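Local coordinates for aminotransferase (Psychrobacter arcticus 273-4, PDB 3IF2), which probably transfers amino groups between amino acids and keto acids, perhaps valine and pyruvate, using pyridoxal 5'-phosphate as cofactor, at residues S213-D225 with Y248-H261. Residues are numbered along the deposited sequence; the frame is centred on the assembly and turned at random.
Sequences SRPTNPTGNVLTD and YGMPFPNIIYSDAH. With PLP (pyridoxal-5'-phosphate), chain C.
The guanidinium of Arg-214 reaches across to the end of 248-261, where NH1 donates to His-261 O at 2.9 Å, somewhat bent at 133°. With CG anti to the backbone N (chi1 -162°) and the chain extended as far as NE, the group arrives beside its own loop as well: NE and NH2 together grip Leu-223 O side-on, and Arg-214 NH2 makes a salt bridge to Asp-225 OD1 (2.8 Å), nearly in the guanidinium plane. Ala-260 CB lies over one face of the guanidinium, 3.6 Å from Arg-214 NH2. Asp-225 OD1 is thus shared, met by Arg-214 on its anti side, somewhat out of the carboxylate plane, while its syn lone pair takes His-261 N at 2.9 Å; OD2 rests over a face of the imidazole. A methionine in place of Arg-214 would probably leave Leu-223 O and His-261 O without these donors and the Asp-225 carboxylate without its charged partner. Further in, Pro-215, after a cis peptide, wedges its ring between Tyr-248 and Ile-256, with CG 3.8 Å from Tyr-248 CB and CD 3.7 Å from Ile-256 CG1. At the inner end Asn-217 ND2 (2.6 Å) and Tyr-248 OH (2.8 Å) converge on O3 of the cofactor, their amide and ring planes 66° apart; Lys-276 lies next to the tyrosine. This asparagine–tyrosine pair at the pyridoxal 3'-oxygen is characteristic of class I and II aminotransferases of the aspartate-aminotransferase type, within fold type I.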
loop_
_atom_site.group_PDB
_atom_site.type_symbol
_atom_site.label_atom_id
_atom_site.label_comp_id
_atom_site.label_asym_id
_atom_site.label_seq_id
_atom_site.Cartn_x
_atom_site.Cartn_y
_atom_site.Cartn_z
ATOM N N SER A 213 2.609 20.427 6.314
ATOM C CA SER A 213 3.855 19.741 6.609
ATOM C C SER A 213 4.724 20.643 7.475
ATOM O O SER A 213 4.784 21.852 7.231
ATOM C CB SER A 213 4.575 19.318 5.328
ATOM O OG SER A 213 4.692 20.367 4.395
ATOM N N ARG A 214 5.377 20.042 8.483
ATOM C CA ARG A 214 6.194 20.759 9.459
ATOM C C ARG A 214 7.400 19.910 9.922
ATOM O O ARG A 214 7.223 18.967 10.712
ATOM C CB ARG A 214 5.312 21.148 10.661
ATOM C CG ARG A 214 5.894 22.238 11.543
ATOM C CD ARG A 214 5.180 22.312 12.861
ATOM N NE ARG A 214 5.609 23.465 13.656
ATOM C CZ ARG A 214 5.535 23.581 14.988
ATOM N NH1 ARG A 214 5.087 22.592 15.777
ATOM N NH2 ARG A 214 5.957 24.712 15.561
ATOM N N PRO A 215 8.617 20.183 9.383
ATOM C CA PRO A 215 8.977 21.161 8.336
ATOM C C PRO A 215 8.377 20.820 6.972
ATOM O O PRO A 215 8.002 19.667 6.711
ATOM C CB PRO A 215 10.505 21.144 8.293
ATOM C CG PRO A 215 10.948 20.007 9.137
ATOM C CD PRO A 215 9.800 19.493 9.936
ATOM N N THR A 216 8.322 21.834 6.109
ATOM C CA THR A 216 7.684 21.736 4.823
ATOM C C THR A 216 8.615 21.358 3.679
ATOM O O THR A 216 9.756 21.820 3.611
ATOM C CB THR A 216 6.998 23.068 4.482
ATOM O OG1 THR A 216 6.076 23.390 5.525
ATOM C CG2 THR A 216 6.249 23.005 3.145
ATOM N N ASN A 217 8.106 20.459 2.830
ATOM C CA ASN A 217 8.672 20.101 1.534
ATOM C C ASN A 217 7.792 21.022 0.682
ATOM O O ASN A 217 6.567 20.900 0.751
ATOM C CB ASN A 217 8.431 18.602 1.216
ATOM C CG ASN A 217 8.927 18.171 -0.183
ATOM O OD1 ASN A 217 9.140 18.997 -1.045
ATOM N ND2 ASN A 217 9.083 16.863 -0.402
ATOM N N PRO A 218 8.383 21.871 -0.177
ATOM C CA PRO A 218 9.761 22.060 -0.611
ATOM C C PRO A 218 10.559 23.201 0.005
ATOM O O PRO A 218 11.699 23.397 -0.397
ATOM C CB PRO A 218 9.518 22.481 -2.055
ATOM C CG PRO A 218 8.393 23.481 -1.908
ATOM C CD PRO A 218 7.551 22.958 -0.740
ATOM N N THR A 219 9.975 23.943 0.938
ATOM C CA THR A 219 10.545 25.207 1.392
ATOM C C THR A 219 11.589 25.146 2.470
ATOM O O THR A 219 12.473 25.997 2.508
ATOM C CB THR A 219 9.433 26.129 1.913
ATOM O OG1 THR A 219 8.734 25.451 2.962
ATOM C CG2 THR A 219 8.468 26.474 0.797
ATOM N N GLY A 220 11.478 24.155 3.345
ATOM C CA GLY A 220 12.293 24.078 4.540
ATOM C C GLY A 220 11.696 24.932 5.669
ATOM O O GLY A 220 12.321 25.059 6.735
ATOM N N ASN A 221 10.478 25.465 5.463
ATOM C CA ASN A 221 9.813 26.327 6.427
ATOM C C ASN A 221 9.250 25.529 7.593
ATOM O O ASN A 221 8.680 24.447 7.387
ATOM C CB ASN A 221 8.631 27.088 5.777
ATOM C CG ASN A 221 8.035 28.153 6.707
ATOM O OD1 ASN A 221 8.755 28.999 7.233
ATOM N ND2 ASN A 221 6.733 28.102 6.920
ATOM N N VAL A 222 9.389 26.083 8.798
ATOM C CA VAL A 222 8.797 25.516 10.000
ATOM C C VAL A 222 7.776 26.529 10.482
ATOM O O VAL A 222 8.143 27.641 10.883
ATOM C CB VAL A 222 9.844 25.196 11.084
ATOM C CG1 VAL A 222 9.177 24.720 12.392
ATOM C CG2 VAL A 222 10.786 24.146 10.561
ATOM N N LEU A 223 6.496 26.158 10.404
ATOM C CA LEU A 223 5.396 26.983 10.921
ATOM C C LEU A 223 5.659 27.130 12.415
ATOM O O LEU A 223 5.980 26.164 13.084
ATOM C CB LEU A 223 4.024 26.342 10.663
ATOM C CG LEU A 223 3.588 26.227 9.192
ATOM C CD1 LEU A 223 2.464 25.198 9.014
ATOM C CD2 LEU A 223 3.179 27.585 8.632
ATOM N N THR A 224 5.538 28.354 12.908
ATOM C CA THR A 224 5.872 28.711 14.295
ATOM C C THR A 224 4.880 28.133 15.301
ATOM O O THR A 224 3.716 27.895 14.973
ATOM C CB THR A 224 5.957 30.276 14.505
ATOM O OG1 THR A 224 4.647 30.846 14.583
ATOM C CG2 THR A 224 6.760 30.971 13.387
ATOM N N ASP A 225 5.351 27.924 16.527
ATOM C CA ASP A 225 4.479 27.486 17.630
ATOM C C ASP A 225 3.192 28.336 17.734
ATOM O O ASP A 225 2.093 27.770 17.889
ATOM C CB ASP A 225 5.240 27.480 18.973
ATOM C CG ASP A 225 6.225 26.310 19.103
ATOM O OD1 ASP A 225 6.178 25.331 18.298
ATOM O OD2 ASP A 225 7.042 26.361 20.056
ATOM N N TYR A 248 9.634 14.948 8.241
ATOM C CA TYR A 248 10.989 15.456 8.577
ATOM C C TYR A 248 11.125 16.034 9.984
ATOM O O TYR A 248 12.207 16.518 10.340
ATOM C CB TYR A 248 11.369 16.590 7.586
ATOM C CG TYR A 248 11.343 16.208 6.124
ATOM C CD1 TYR A 248 12.395 15.509 5.534
ATOM C CD2 TYR A 248 10.255 16.543 5.324
ATOM C CE1 TYR A 248 12.349 15.136 4.150
ATOM C CE2 TYR A 248 10.199 16.178 3.975
ATOM C CZ TYR A 248 11.243 15.478 3.388
ATOM O OH TYR A 248 11.171 15.141 2.042
ATOM N N GLY A 249 10.055 15.966 10.785
ATOM C CA GLY A 249 9.982 16.621 12.074
ATOM C C GLY A 249 10.268 15.806 13.297
ATOM O O GLY A 249 10.887 14.753 13.224
HETATM N N MSE A 250 9.791 16.323 14.427
HETATM C CA MSE A 250 9.983 15.692 15.731
HETATM C C MSE A 250 9.037 14.507 15.902
HETATM O O MSE A 250 7.967 14.469 15.248
HETATM C CB MSE A 250 9.664 16.671 16.854
HETATM C CG MSE A 250 10.510 17.910 16.879
HETATM SE SE MSE A 250 9.539 19.348 17.683
HETATM C CE MSE A 250 8.095 19.499 16.336
ATOM N N PRO A 251 9.436 13.512 16.726
ATOM C CA PRO A 251 10.722 13.320 17.433
ATOM C C PRO A 251 11.811 12.635 16.561
ATOM O O PRO A 251 12.968 12.622 16.951
ATOM C CB PRO A 251 10.346 12.412 18.603
ATOM C CG PRO A 251 9.105 11.658 18.114
ATOM C CD PRO A 251 8.486 12.411 16.995
ATOM N N PHE A 252 11.416 12.015 15.450
ATOM C CA PHE A 252 12.325 11.405 14.473
ATOM C C PHE A 252 11.750 11.686 13.094
ATOM O O PHE A 252 10.555 11.596 12.931
ATOM C CB PHE A 252 12.503 9.877 14.688
ATOM C CG PHE A 252 11.203 9.097 14.831
ATOM C CD1 PHE A 252 10.495 8.660 13.713
ATOM C CD2 PHE A 252 10.714 8.770 16.091
ATOM C CE1 PHE A 252 9.285 7.955 13.846
ATOM C CE2 PHE A 252 9.504 8.044 16.229
ATOM C CZ PHE A 252 8.791 7.644 15.097
ATOM N N PRO A 253 12.583 12.043 12.104
ATOM C CA PRO A 253 14.037 12.205 12.110
ATOM C C PRO A 253 14.543 13.497 12.747
ATOM O O PRO A 253 15.748 13.689 12.781
ATOM C CB PRO A 253 14.396 12.135 10.621
ATOM C CG PRO A 253 13.241 12.778 9.958
ATOM C CD PRO A 253 12.021 12.501 10.825
ATOM N N ASN A 254 13.639 14.359 13.225
ATOM C CA ASN A 254 13.961 15.598 13.955
ATOM C C ASN A 254 14.885 16.495 13.153
ATOM O O ASN A 254 15.857 17.013 13.687
ATOM C CB ASN A 254 14.558 15.236 15.330
ATOM C CG ASN A 254 14.640 16.439 16.317
ATOM O OD1 ASN A 254 13.715 17.257 16.432
ATOM N ND2 ASN A 254 15.752 16.513 17.049
ATOM N N ILE A 255 14.605 16.636 11.853
ATOM C CA ILE A 255 15.413 17.484 10.956
ATOM C C ILE A 255 14.798 18.901 11.027
ATOM O O ILE A 255 14.221 19.382 10.056
ATOM C CB ILE A 255 15.468 16.925 9.498
ATOM C CG1 ILE A 255 15.915 15.457 9.476
ATOM C CG2 ILE A 255 16.403 17.793 8.626
ATOM C CD1 ILE A 255 15.815 14.776 8.137
ATOM N N ILE A 256 14.867 19.506 12.220
ATOM C CA ILE A 256 14.343 20.839 12.539
ATOM C C ILE A 256 15.463 21.608 13.208
ATOM O O ILE A 256 15.989 21.145 14.207
ATOM C CB ILE A 256 13.160 20.803 13.533
ATOM C CG1 ILE A 256 11.924 20.218 12.869
ATOM C CG2 ILE A 256 12.792 22.213 14.002
ATOM C CD1 ILE A 256 10.620 20.386 13.701
ATOM N N TYR A 257 15.806 22.777 12.671
ATOM C CA TYR A 257 16.896 23.583 13.217
ATOM C C TYR A 257 16.421 24.855 13.947
ATOM O O TYR A 257 17.262 25.672 14.300
ATOM C CB TYR A 257 17.911 23.963 12.133
ATOM C CG TYR A 257 18.183 22.943 11.034
ATOM C CD1 TYR A 257 18.454 21.578 11.304
ATOM C CD2 TYR A 257 18.258 23.383 9.698
ATOM C CE1 TYR A 257 18.724 20.670 10.226
ATOM C CE2 TYR A 257 18.523 22.521 8.635
ATOM C CZ TYR A 257 18.752 21.181 8.892
ATOM O OH TYR A 257 19.003 20.422 7.779
ATOM N N SER A 258 15.112 25.022 14.168
ATOM C CA SER A 258 14.558 26.172 14.901
ATOM C C SER A 258 13.606 25.698 16.002
ATOM O O SER A 258 13.077 24.593 15.937
ATOM C CB SER A 258 13.869 27.154 13.943
ATOM O OG SER A 258 12.708 26.596 13.361
ATOM N N ASP A 259 13.377 26.553 16.993
ATOM C CA ASP A 259 12.565 26.215 18.181
ATOM C C ASP A 259 11.122 25.799 17.827
ATOM O O ASP A 259 10.425 26.558 17.189
ATOM C CB ASP A 259 12.557 27.409 19.165
ATOM C CG ASP A 259 12.171 27.009 20.589
ATOM O OD1 ASP A 259 12.814 26.099 21.173
ATOM O OD2 ASP A 259 11.257 27.646 21.157
ATOM N N ALA A 260 10.703 24.590 18.213
ATOM C CA ALA A 260 9.335 24.087 17.946
ATOM C C ALA A 260 8.881 23.051 18.967
ATOM O O ALA A 260 9.709 22.389 19.584
ATOM C CB ALA A 260 9.251 23.484 16.535
ATOM N N HIS A 261 7.567 22.924 19.133
ATOM C CA HIS A 261 6.977 21.926 20.019
ATOM C C HIS A 261 6.039 20.985 19.259
ATOM O O HIS A 261 5.298 21.428 18.398
ATOM C CB HIS A 261 6.253 22.588 21.183
ATOM C CG HIS A 261 7.155 23.396 22.052
ATOM N ND1 HIS A 261 6.778 24.604 22.606
ATOM C CD2 HIS A 261 8.450 23.202 22.408
ATOM C CE1 HIS A 261 7.785 25.091 23.312
ATOM N NE2 HIS A 261 8.814 24.265 23.198
HETATM N N1 PLP C . 5.594 14.259 3.738
HETATM C C2 PLP C . 6.543 15.075 3.161
HETATM C C2A PLP C . 6.594 16.502 3.605
HETATM C C3 PLP C . 7.432 14.547 2.197
HETATM O O3 PLP C . 8.392 15.320 1.601
HETATM C C4 PLP C . 7.325 13.189 1.810
HETATM C C4A PLP C . 8.115 12.751 0.582
HETATM O O4A PLP C . 8.798 11.719 0.584
HETATM C C5 PLP C . 6.325 12.366 2.425
HETATM C C6 PLP C . 5.476 12.941 3.390
HETATM C C5A PLP C . 6.093 10.888 2.050
HETATM O O4P PLP C . 6.895 9.982 2.777
HETATM P P PLP C . 6.581 8.408 2.762
HETATM O O1P PLP C . 5.396 7.881 1.989
HETATM O O2P PLP C . 6.369 8.142 4.214
HETATM O O3P PLP C . 7.806 7.780 2.225
#